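Local coordinates for protein Alpha/beta hydrolase (PDB 3BWX) that probably catalyses the hydrolysis of a substrate not yet identified, as an alpha/beta-fold hydrolase, and carries bound calcium in the crystal, at residues 99-104 against 123-128; 127-132 against 263-268; 221-226 against 250-255. The protein carries 1 engineered substitution. One frame throughout, in Å; residues are numbered along the deposited sequence.

Contact 1: residues 99-104 against 123-128; sequences FVAIGT and AAAVLN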
ATOM      1  N   PHE A  99      -2.488   6.548 -15.471  1.00  9.54           N
ATOM      2  CA  PHE A  99      -3.139   6.388 -14.167  1.00  7.57           C
ATOM      3  C   PHE A  99      -2.436   7.182 -13.107  1.00 10.35           C
ATOM      4  O   PHE A  99      -1.264   7.544 -13.245  1.00  9.47           O
ATOM      5  CB  PHE A  99      -3.217   4.899 -13.729  1.00  8.01           C
ATOM      6  CG  PHE A  99      -1.867   4.178 -13.701  1.00  7.68           C
ATOM      7  CD1 PHE A  99      -1.287   3.743 -14.861  1.00  9.09           C
ATOM      8  CD2 PHE A  99      -1.176   3.976 -12.515  1.00  9.68           C
ATOM      9  CE1 PHE A  99      -0.042   3.067 -14.842  1.00 10.55           C
ATOM     10  CE2 PHE A  99       0.054   3.316 -12.504  1.00 10.72           C
ATOM     11  CZ  PHE A  99       0.615   2.881 -13.672  1.00  8.97           C
ATOM     12  N   VAL A 100      -3.178   7.478 -12.044  1.00 10.92           N
ATOM     13  CA  VAL A 100      -2.595   8.004 -10.804  1.00  8.17           C
ATOM     14  C   VAL A 100      -2.270   6.807  -9.939  1.00  7.46           C
ATOM     15  O   VAL A 100      -3.032   5.814  -9.916  1.00  9.61           O
ATOM     16  CB  VAL A 100      -3.584   8.962 -10.097  1.00  6.82           C
ATOM     17  CG1 VAL A 100      -3.077   9.354  -8.711  1.00  9.32           C
ATOM     18  CG2 VAL A 100      -3.912  10.182 -11.020  1.00 10.55           C
ATOM     19  N   ALA A 101      -1.110   6.850  -9.298  1.00  8.52           N
ATOM     20  CA  ALA A 101      -0.675   5.764  -8.433  1.00  9.14           C
ATOM     21  C   ALA A 101      -0.553   6.283  -7.010  1.00  6.91           C
ATOM     22  O   ALA A 101       0.147   7.294  -6.768  1.00  8.95           O
ATOM     23  CB  ALA A 101       0.677   5.194  -8.932  1.00  9.23           C
ATOM     24  N   ILE A 102      -1.193   5.623  -6.041  1.00  7.41           N
ATOM     25  CA  ILE A 102      -1.049   5.914  -4.599  1.00  7.56           C
ATOM     26  C   ILE A 102      -0.475   4.652  -3.971  1.00 11.04           C
ATOM     27  O   ILE A 102      -1.178   3.679  -3.919  1.00 10.79           O
ATOM     28  CB  ILE A 102      -2.397   6.297  -3.926  1.00  7.17           C
ATOM     29  CG1 ILE A 102      -3.002   7.531  -4.591  1.00 10.23           C
ATOM     30  CG2 ILE A 102      -2.147   6.443  -2.420  1.00  9.43           C
ATOM     31  CD1 ILE A 102      -4.316   8.038  -3.957  1.00 10.37           C
ATOM     32  N   GLY A 103       0.778   4.662  -3.499  1.00  8.43           N
ATOM     33  CA  GLY A 103       1.458   3.455  -3.037  1.00  9.11           C
ATOM     34  C   GLY A 103       1.995   3.595  -1.624  1.00  8.81           C
ATOM     35  O   GLY A 103       2.744   4.554  -1.320  1.00  8.92           O
ATOM     36  N   THR A 104       1.559   2.679  -0.751  1.00  8.93           N
ATOM     37  CA  THR A 104       1.995   2.637   0.605  1.00 11.00           C
ATOM     38  C   THR A 104       3.084   1.622   0.796  1.00 10.45           C
ATOM     39  O   THR A 104       2.885   0.463   0.497  1.00 11.08           O
ATOM     40  CB  THR A 104       0.836   2.372   1.532  1.00 13.38           C
ATOM     41  OG1 THR A 104      -0.047   3.501   1.474  1.00 10.19           O
ATOM     42  CG2 THR A 104       1.356   2.220   2.986  1.00 14.23           C
ATOM     43  N   ALA A 123       0.117   9.738 -14.419  1.00  6.33           N
ATOM     44  CA  ALA A 123      -0.479  11.077 -14.437  1.00  8.17           C
ATOM     45  C   ALA A 123      -0.028  11.903 -13.236  1.00  9.24           C
ATOM     46  O   ALA A 123       0.219  13.088 -13.363  1.00 10.40           O
ATOM     47  CB  ALA A 123      -2.013  10.964 -14.514  1.00  9.62           C
ATOM     48  N   ALA A 124       0.040  11.245 -12.097  1.00  7.50           N
ATOM     49  CA  ALA A 124       0.529  11.804 -10.841  1.00  8.00           C
ATOM     50  C   ALA A 124       0.692  10.648  -9.871  1.00  5.81           C
ATOM     51  O   ALA A 124       0.152   9.535 -10.115  1.00  6.75           O
ATOM     52  CB  ALA A 124      -0.449  12.874 -10.310  1.00  8.51           C
ATOM     53  N   ALA A 125       1.384  10.870  -8.752  1.00  7.18           N
ATOM     54  CA  ALA A 125       1.621   9.807  -7.809  1.00  8.31           C
ATOM     55  C   ALA A 125       1.742  10.344  -6.372  1.00  8.08           C
ATOM     56  O   ALA A 125       2.090  11.494  -6.112  1.00  6.99           O
ATOM     57  CB  ALA A 125       2.849   8.981  -8.168  1.00  8.53           C
ATOM     58  N   VAL A 126       1.486   9.428  -5.454  1.00  6.52           N
ATOM     59  CA  VAL A 126       1.636   9.622  -4.041  1.00  9.14           C
ATOM     60  C   VAL A 126       2.451   8.477  -3.505  1.00  8.69           C
ATOM     61  O   VAL A 126       2.076   7.338  -3.733  1.00  8.75           O
ATOM     62  CB  VAL A 126       0.258   9.629  -3.332  1.00  9.28           C
ATOM     63  CG1 VAL A 126       0.452   9.790  -1.778  1.00  7.12           C
ATOM     64  CG2 VAL A 126      -0.671  10.710  -3.891  1.00  8.34           C
ATOM     65  N   LEU A 127       3.547   8.771  -2.808  1.00  7.93           N
ATOM     66  CA  LEU A 127       4.356   7.771  -2.102  1.00  7.57           C
ATOM     67  C   LEU A 127       4.037   7.958  -0.632  1.00 10.03           C
ATOM     68  O   LEU A 127       4.278   9.030  -0.063  1.00  9.99           O
ATOM     69  CB  LEU A 127       5.859   7.927  -2.340  1.00  9.91           C
ATOM     70  CG  LEU A 127       6.435   7.571  -3.716  1.00  9.96           C
ATOM     71  CD1 LEU A 127       7.935   7.933  -3.753  1.00  8.40           C
ATOM     72  CD2 LEU A 127       6.200   6.066  -4.031  1.00  8.88           C
ATOM     73  N   ASN A 128       3.475   6.942  -0.025  1.00  8.17           N
ATOM     74  CA  ASN A 128       3.094   7.021   1.379  1.00  7.77           C
ATOM     75  C   ASN A 128       4.100   6.286   2.238  1.00  8.98           C
ATOM     76  O   ASN A 128       4.124   5.051   2.334  1.00  9.52           O
ATOM     77  CB  ASN A 128       1.717   6.490   1.596  1.00  9.81           C
ATOM     78  CG  ASN A 128       1.282   6.560   3.034  1.00 10.35           C
ATOM     79  OD1 ASN A 128       1.711   7.434   3.798  1.00 10.55           O
ATOM     80  ND2 ASN A 128       0.385   5.673   3.401  1.00  9.08           N
TER

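Contact 2: residues 127-132 against 263-268; sequences LNDVGP and IGHAPT. With EDO (1,2-ethanediol), chain F.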
ATOM      1  N   LEU A 127       3.547   8.771  -2.808  1.00  7.93           N
ATOM      2  CA  LEU A 127       4.356   7.771  -2.102  1.00  7.57           C
ATOM      3  C   LEU A 127       4.037   7.958  -0.632  1.00 10.03           C
ATOM      4  O   LEU A 127       4.278   9.030  -0.063  1.00  9.99           O
ATOM      5  CB  LEU A 127       5.859   7.927  -2.340  1.00  9.91           C
ATOM      6  CG  LEU A 127       6.435   7.571  -3.716  1.00  9.96           C
ATOM      7  CD1 LEU A 127       7.935   7.933  -3.753  1.00  8.40           C
ATOM      8  CD2 LEU A 127       6.200   6.066  -4.031  1.00  8.88           C
ATOM      9  N   ASN A 128       3.475   6.942  -0.025  1.00  8.17           N
ATOM     10  CA  ASN A 128       3.094   7.021   1.379  1.00  7.77           C
ATOM     11  C   ASN A 128       4.100   6.286   2.238  1.00  8.98           C
ATOM     12  O   ASN A 128       4.124   5.051   2.334  1.00  9.52           O
ATOM     13  CB  ASN A 128       1.717   6.490   1.596  1.00  9.81           C
ATOM     14  CG  ASN A 128       1.282   6.560   3.034  1.00 10.35           C
ATOM     15  OD1 ASN A 128       1.711   7.434   3.798  1.00 10.55           O
ATOM     16  ND2 ASN A 128       0.385   5.673   3.401  1.00  9.08           N
ATOM     17  N   ASP A 129       4.964   7.090   2.838  1.00  9.75           N
ATOM     18  CA  ASP A 129       5.943   6.664   3.857  1.00 10.95           C
ATOM     19  C   ASP A 129       6.918   5.619   3.351  1.00  9.44           C
ATOM     20  O   ASP A 129       7.209   4.604   4.003  1.00 12.52           O
ATOM     21  CB  ASP A 129       5.297   6.261   5.198  1.00 10.15           C
ATOM     22  CG  ASP A 129       6.233   6.483   6.389  1.00 11.01           C
ATOM     23  OD1 ASP A 129       6.547   7.639   6.622  1.00 10.45           O
ATOM     24  OD2 ASP A 129       6.696   5.516   7.023  1.00 13.00           O
ATOM     25  N   VAL A 130       7.392   5.833   2.146  1.00 10.06           N
ATOM     26  CA  VAL A 130       8.418   4.999   1.595  1.00 10.44           C
ATOM     27  C   VAL A 130       9.238   5.857   0.640  1.00 13.02           C
ATOM     28  O   VAL A 130       8.728   6.785   0.019  1.00 12.50           O
ATOM     29  CB  VAL A 130       7.844   3.769   0.928  1.00 12.33           C
ATOM     30  CG1 VAL A 130       6.948   4.131  -0.248  1.00 15.18           C
ATOM     31  CG2 VAL A 130       8.967   2.792   0.612  1.00 17.53           C
ATOM     32  N   GLY A 131      10.518   5.526   0.547  1.00 14.15           N
ATOM     33  CA  GLY A 131      11.451   6.217  -0.328  1.00 16.32           C
ATOM     34  C   GLY A 131      12.582   5.309  -0.786  1.00 14.72           C
ATOM     35  O   GLY A 131      12.622   4.152  -0.442  1.00 14.98           O
ATOM     36  N   PRO A 132      13.503   5.854  -1.604  1.00 14.33           N
ATOM     37  CA  PRO A 132      14.598   5.054  -2.160  1.00 16.00           C
ATOM     38  C   PRO A 132      15.682   4.694  -1.151  1.00 19.42           C
ATOM     39  O   PRO A 132      16.648   4.037  -1.529  1.00 20.72           O
ATOM     40  CB  PRO A 132      15.163   5.961  -3.243  1.00 14.82           C
ATOM     41  CG  PRO A 132      14.865   7.380  -2.746  1.00 11.82           C
ATOM     42  CD  PRO A 132      13.540   7.255  -2.072  1.00 18.80           C
ATOM     43  N   ILE A 263       2.743  10.452  14.143  1.00 11.49           N
ATOM     44  CA  ILE A 263       2.499   9.117  13.675  1.00 14.05           C
ATOM     45  C   ILE A 263       3.713   8.628  12.911  1.00 11.41           C
ATOM     46  O   ILE A 263       4.502   9.413  12.391  1.00 10.74           O
ATOM     47  CB  ILE A 263       1.197   8.965  12.827  1.00 13.96           C
ATOM     48  CG1 ILE A 263       1.304   9.648  11.488  1.00 13.77           C
ATOM     49  CG2 ILE A 263      -0.085   9.436  13.545  1.00 15.36           C
ATOM     50  CD1 ILE A 263       0.046   9.428  10.621  1.00 19.51           C
ATOM     51  N   GLY A 264       3.822   7.309  12.836  1.00  9.22           N
ATOM     52  CA  GLY A 264       4.991   6.667  12.273  1.00 11.21           C
ATOM     53  C   GLY A 264       4.663   6.026  10.950  1.00  9.42           C
ATOM     54  O   GLY A 264       3.900   6.596  10.148  1.00  7.84           O
ATOM     55  N   HIS A 265       5.263   4.858  10.725  1.00 10.51           N
ATOM     56  CA  HIS A 265       5.065   4.110   9.497  1.00  9.62           C
ATOM     57  C   HIS A 265       3.785   3.297   9.561  1.00 11.88           C
ATOM     58  O   HIS A 265       3.712   2.365  10.333  1.00 12.99           O
ATOM     59  CB  HIS A 265       6.238   3.166   9.223  1.00 10.12           C
ATOM     60  CG  HIS A 265       6.108   2.436   7.927  1.00  9.95           C
ATOM     61  ND1 HIS A 265       6.377   3.028   6.700  1.00 11.55           N
ATOM     62  CD2 HIS A 265       5.716   1.167   7.658  1.00 19.40           C
ATOM     63  CE1 HIS A 265       6.195   2.125   5.746  1.00 16.86           C
ATOM     64  NE2 HIS A 265       5.780   0.993   6.300  1.00 14.16           N
ATOM     65  N   ALA A 266       2.760   3.571   8.752  1.00  9.58           N
ATOM     66  CA  ALA A 266       2.578   4.671   7.791  1.00  9.88           C
ATOM     67  C   ALA A 266       1.275   5.456   8.116  1.00 10.44           C
ATOM     68  O   ALA A 266       0.346   4.932   8.757  1.00 10.28           O
ATOM     69  CB  ALA A 266       2.507   4.105   6.379  1.00 10.77           C
ATOM     70  N   PRO A 267       1.173   6.713   7.623  1.00  8.94           N
ATOM     71  CA  PRO A 267      -0.122   7.392   7.597  1.00  9.45           C
ATOM     72  C   PRO A 267      -1.203   6.477   7.015  1.00  7.05           C
ATOM     73  O   PRO A 267      -0.947   5.692   6.099  1.00  8.75           O
ATOM     74  CB  PRO A 267       0.128   8.602   6.706  1.00  8.69           C
ATOM     75  CG  PRO A 267       1.599   8.897   6.945  1.00 10.39           C
ATOM     76  CD  PRO A 267       2.212   7.544   6.990  1.00 11.72           C
ATOM     77  N   THR A 268      -2.419   6.522   7.587  1.00  8.41           N
ATOM     78  CA  THR A 268      -3.506   5.689   7.141  1.00  9.50           C
ATOM     79  C   THR A 268      -4.142   6.253   5.837  1.00  9.67           C
ATOM     80  O   THR A 268      -4.894   5.531   5.153  1.00 12.00           O
ATOM     81  CB  THR A 268      -4.616   5.592   8.195  1.00 12.49           C
ATOM     82  OG1 THR A 268      -5.188   6.882   8.409  1.00  9.74           O
ATOM     83  CG2 THR A 268      -4.092   4.980   9.514  1.00 10.12           C
TER
HETATM   84  C1  EDO F 289      -6.535   8.436  11.921  1.00 28.33           C
HETATM   85  O1  EDO F 289      -6.094   7.800  10.718  1.00 29.91           O
HETATM   86  C2  EDO F 289      -7.068   9.796  11.585  1.00 32.44           C
HETATM   87  O2  EDO F 289      -8.391   9.573  11.094  1.00 41.60           O

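Contact 3: residues 221-226 against 250-255; sequences LFDALA and ASRPGV. With EDO (1,2-ethanediol), chain K.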
ATOM      1  N   LEU A 221      15.135   5.127  -9.521  1.00  9.54           N
ATOM      2  CA  LEU A 221      13.713   4.798  -9.649  1.00  9.98           C
ATOM      3  C   LEU A 221      12.868   5.966  -9.067  1.00 11.72           C
ATOM      4  O   LEU A 221      11.863   6.388  -9.636  1.00 12.66           O
ATOM      5  CB  LEU A 221      13.383   3.483  -8.942  1.00 12.36           C
ATOM      6  CG  LEU A 221      14.090   2.235  -9.458  1.00 14.32           C
ATOM      7  CD1 LEU A 221      13.792   1.091  -8.507  1.00 16.73           C
ATOM      8  CD2 LEU A 221      13.608   1.871 -10.841  1.00 16.82           C
ATOM      9  N   PHE A 222      13.296   6.515  -7.951  1.00  9.74           N
ATOM     10  CA  PHE A 222      12.596   7.659  -7.397  1.00  9.30           C
ATOM     11  C   PHE A 222      12.637   8.822  -8.359  1.00 10.24           C
ATOM     12  O   PHE A 222      11.646   9.489  -8.646  1.00 10.80           O
ATOM     13  CB  PHE A 222      13.217   8.070  -6.049  1.00  9.80           C
ATOM     14  CG  PHE A 222      12.698   9.391  -5.556  1.00  7.22           C
ATOM     15  CD1 PHE A 222      11.441   9.500  -4.952  1.00  7.68           C
ATOM     16  CD2 PHE A 222      13.411  10.557  -5.776  1.00 13.38           C
ATOM     17  CE1 PHE A 222      10.902  10.739  -4.625  1.00 10.69           C
ATOM     18  CE2 PHE A 222      12.857  11.787  -5.452  1.00 11.41           C
ATOM     19  CZ  PHE A 222      11.641  11.874  -4.845  1.00 11.26           C
ATOM     20  N   ASP A 223      13.825   9.055  -8.890  1.00  8.77           N
ATOM     21  CA  ASP A 223      14.007  10.236  -9.735  1.00 10.41           C
ATOM     22  C   ASP A 223      13.170  10.175 -10.993  1.00 12.03           C
ATOM     23  O   ASP A 223      12.606  11.206 -11.424  1.00 12.01           O
ATOM     24  CB  ASP A 223      15.480  10.475 -10.029  1.00  9.99           C
ATOM     25  CG  ASP A 223      16.131  11.345  -8.994  1.00 13.56           C
ATOM     26  OD1 ASP A 223      15.586  12.448  -8.765  1.00 18.06           O
ATOM     27  OD2 ASP A 223      17.186  10.994  -8.423  1.00 17.64           O
ATOM     28  N   ALA A 224      12.995   8.980 -11.555  1.00 12.01           N
ATOM     29  CA  ALA A 224      12.149   8.852 -12.719  1.00 11.44           C
ATOM     30  C   ALA A 224      10.694   9.155 -12.355  1.00  9.98           C
ATOM     31  O   ALA A 224      10.002   9.864 -13.076  1.00 10.91           O
ATOM     32  CB  ALA A 224      12.284   7.467 -13.359  1.00 12.63           C
ATOM     33  N   LEU A 225      10.241   8.614 -11.227  1.00 10.87           N
ATOM     34  CA  LEU A 225       8.908   8.961 -10.721  1.00 10.80           C
ATOM     35  C   LEU A 225       8.722  10.463 -10.470  1.00  9.82           C
ATOM     36  O   LEU A 225       7.666  11.032 -10.783  1.00 10.06           O
ATOM     37  CB  LEU A 225       8.566   8.169  -9.437  1.00 11.30           C
ATOM     38  CG  LEU A 225       7.165   8.331  -8.829  1.00  9.99           C
ATOM     39  CD1 LEU A 225       6.026   7.926  -9.798  1.00 10.49           C
ATOM     40  CD2 LEU A 225       7.056   7.522  -7.559  1.00  9.48           C
ATOM     41  N   ALA A 226       9.734  11.090  -9.873  1.00  9.77           N
ATOM     42  CA  ALA A 226       9.700  12.503  -9.553  1.00  8.18           C
ATOM     43  C   ALA A 226       9.724  13.442 -10.738  1.00  9.83           C
ATOM     44  O   ALA A 226       9.577  14.656 -10.552  1.00 10.73           O
ATOM     45  CB  ALA A 226      10.855  12.834  -8.624  1.00  7.15           C
ATOM     46  N   ALA A 250      12.064  15.732  -1.437  1.00  9.53           N
ATOM     47  CA  ALA A 250      11.377  16.993  -1.635  1.00 12.72           C
ATOM     48  C   ALA A 250      12.175  18.025  -2.389  1.00 12.13           C
ATOM     49  O   ALA A 250      11.588  18.986  -2.897  1.00 13.97           O
ATOM     50  CB  ALA A 250      10.933  17.560  -0.298  1.00 14.06           C
ATOM     51  N   SER A 251      13.494  17.845  -2.473  1.00 13.34           N
ATOM     52  CA  SER A 251      14.367  18.807  -3.141  1.00 14.15           C
ATOM     53  C   SER A 251      14.225  18.753  -4.660  1.00 15.15           C
ATOM     54  O   SER A 251      14.619  19.701  -5.365  1.00 18.09           O
ATOM     55  CB  SER A 251      15.830  18.591  -2.712  1.00 14.27           C
ATOM     56  OG  SER A 251      16.357  17.406  -3.259  1.00 16.29           O
ATOM     57  N   ARG A 252      13.676  17.657  -5.179  1.00 14.48           N
ATOM     58  CA  ARG A 252      13.371  17.555  -6.593  1.00 13.46           C
ATOM     59  C   ARG A 252      12.213  18.493  -6.962  1.00 15.53           C
ATOM     60  O   ARG A 252      11.212  18.603  -6.243  1.00 12.79           O
ATOM     61  CB  ARG A 252      12.958  16.140  -6.973  1.00 13.86           C
ATOM     62  CG  ARG A 252      14.077  15.147  -7.178  1.00 11.70           C
ATOM     63  CD  ARG A 252      14.950  14.886  -5.977  1.00 10.49           C
ATOM     64  NE  ARG A 252      15.903  13.837  -6.322  1.00 15.40           N
ATOM     65  CZ  ARG A 252      17.025  13.568  -5.666  1.00 18.46           C
ATOM     66  NH1 ARG A 252      17.356  14.196  -4.563  1.00 15.68           N
ATOM     67  NH2 ARG A 252      17.835  12.653  -6.144  1.00 17.50           N
ATOM     68  N   PRO A 253      12.325  19.146  -8.114  1.00 17.21           N
ATOM     69  CA  PRO A 253      11.284  20.067  -8.560  1.00 15.23           C
ATOM     70  C   PRO A 253       9.877  19.470  -8.650  1.00 15.92           C
ATOM     71  O   PRO A 253       9.673  18.371  -9.194  1.00 13.50           O
ATOM     72  CB  PRO A 253      11.758  20.518  -9.961  1.00 17.71           C
ATOM     73  CG  PRO A 253      13.103  19.949 -10.151  1.00 18.99           C
ATOM     74  CD  PRO A 253      13.479  19.072  -9.033  1.00 17.51           C
ATOM     75  N   GLY A 254       8.900  20.207  -8.118  1.00 14.34           N
ATOM     76  CA  GLY A 254       7.525  19.748  -8.114  1.00 14.22           C
ATOM     77  C   GLY A 254       7.139  18.752  -7.045  1.00 13.83           C
ATOM     78  O   GLY A 254       5.968  18.437  -6.913  1.00 17.70           O
ATOM     79  N   VAL A 255       8.089  18.204  -6.295  1.00 10.62           N
ATOM     80  CA  VAL A 255       7.755  17.210  -5.309  1.00 10.01           C
ATOM     81  C   VAL A 255       7.297  17.932  -4.049  1.00 12.53           C
ATOM     82  O   VAL A 255       8.004  18.800  -3.545  1.00 12.04           O
ATOM     83  CB  VAL A 255       8.935  16.262  -5.005  1.00  9.93           C
ATOM     84  CG1 VAL A 255       8.559  15.227  -3.925  1.00 10.35           C
ATOM     85  CG2 VAL A 255       9.426  15.592  -6.254  1.00  8.94           C
TER
HETATM   86  C1  EDO K 294      19.775  12.050  -2.870  1.00 29.53           C
HETATM   87  O1  EDO K 294      19.836  13.451  -3.185  1.00 33.28           O
HETATM   88  C2  EDO K 294      20.731  11.195  -3.699  1.00 26.07           C
HETATM   89  O2  EDO K 294      20.487  11.432  -5.091  1.00 28.91           O
HETATM   90  O   HOH W   1      11.164  16.605 -10.524  1.00 21.19           O

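Contact 1: residues 99-104 against 123-128
Strands 99-104 and 124-128 run parallel side by side, 4.6 Å between axes and 2° apart in direction, with backbone hydrogen bonds running from Ala123 N-Phe99 O to Asn128 N-Gly103 O. Ala101 uses both its N-H and its carbonyl on this neighbour, at Ala124 O and Val126 N. Gly103 repeats the pattern with Val126 O and Asn128 N. These are the two strands of a beta-alpha-beta crossover through helix 106-117, in the central sheet of the alpha/beta hydrolase fold, and Gly103 opens a GxSxG sequence consistent with a nucleophile elbow. On one face Ile102 and Val126 lie alongside each other, CG1 to CG2 4.0 Å, and Leu281 of helix 272-282 packs on Val126. On the other, Ala101 CB meets Ala125 CB at 4.4 Å. Back on the face of Ile102, Asn128 swings its amide away from its backbone N (chi1 -180°), which brings ND2 beside Thr104 OG1 at 2.9 Å, with the oxygen in the amide plane. A valine in place of Thr104 would probably leave that ND2 hydrogen without its acceptor and the amide less firmly fixed in rotation. The second ND2 partner is Pro267 O.

Contact 2: residues 127-132 against 263-268
His265 ND1 gives its hydrogen to Asp129 OD2 over a short 2.5 Å, a His-carboxylate hydrogen bond at the end of the central sheet of an alpha/beta hydrolase. The carboxylate oxygen is met on its anti lone pair and lies near the imidazole plane, although the carboxylate as a whole is turned 45° from the ring. The His265 side chain leaves its backbone with CG opposite the N (chi1 -177°), and this carries the ring over to Asp129. Ala266 CB lies over the rim of one ring face and also touches Asp129 CB at 3.7 Å. The peptide bond before Ala266 is cis. Asp129 itself stands just past strand 122-128 in a left-handed backbone conformation.

Next to this pair, Asn128 fastens the 263-268 loop to the strand. Besides holding Thr104, its ND2 hydrogen-bonds Pro267 O at 3.0 Å, nearly straight at 173°. Asn128 OD1, buried and with no hydrogen-bond partner in the model, lies against the proline ring, 3.2 Å from Pro267 CD.

Farther out, the opposite side of the imidazole reaches the presumed nucleophile elbow, where His265 NE2 lies close to Ser105 OG; the arrangement is consistent with the Ser-His-acid triad of this fold. The carboxylate is held by more than the histidine, and both its oxygens are positioned: Asp129 OD2 is also hydrogen-bonded to Ser238 OG, and OD1 to Gly235 N.

Contact 3: residues 221-226 against 250-255
Arg252 bends at its second torsion (chi2 61°) and is extended beyond it, which lays the guanidinium beside Asp223, while Phe222 directs its ring away from its own backbone N (chi1 170°) toward the same arginine. The grip is side-on and two-pronged: Arg252 NE hydrogen-bonds Asp223 OD1 (2.8 Å), and Arg252 NH2 hydrogen-bonds Asp223 OD2 (2.9 Å) on that oxygen's syn lone pair, together a salt bridge. Carboxylate and guanidinium are nearly coplanar, 19° apart, which suits a two-pronged salt bridge, although the two side chains cross at about a right angle.

Phe222 presents its rim to the arginine, CE2 lying 3.8 Å from Arg252 NE, with Arg252 CD also near the ring plane, at its edge. The ring therefore borders the shaft of the arginine and does not stack on its charge.

The contact ties helix 219-225 to the turn that leads from helix 243-250 into strand 255-260, the outermost strand at that side of the alpha/beta hydrolase sheet. It is a type II beta turn, Arg252 to Val255, with Gly254 at its third position in a left-handed conformation.

Nearby, Ala226 CB packs on Val255 CG2 at 3.9 Å. A single water gives hydrogens to both Ala226 O (2.5 Å) and Pro253 O (2.7 Å), bridging the two carbonyls.

The outer edge of the guanidinium is occupied too. An ethanediol, probably from the crystallisation liquor, takes hydrogens from Arg252 NH1 on its O1 at 2.9 Å and from NH2 on its O2 at 3.1 Å, and NH1 also hydrogen-bonds Lys248 O.

Overall arrangement
Strand 122-128 is the common thread. Contacts 1 and 2 share Leu127 and Asn128, with centres about 12 Å apart, and meet again where Thr104 CG2 touches Ala266 CB at 4.0 Å. Contact 1 thus runs up to the probable active site, and contact 2 sits in it. Contact 3 lies toward the outside of the fold, its centre about 13 Å from that of contact 1 and 16 Å from that of contact 2. Its helix still packs on the same strand, Leu225 CD1 meeting Ala125 CB at 3.7 Å, and Phe222 CB touches Pro132 CG, in the loop beyond the strand, at 3.8 Å. The calcium site formed by Pro205 and Ala208 lies away from all three.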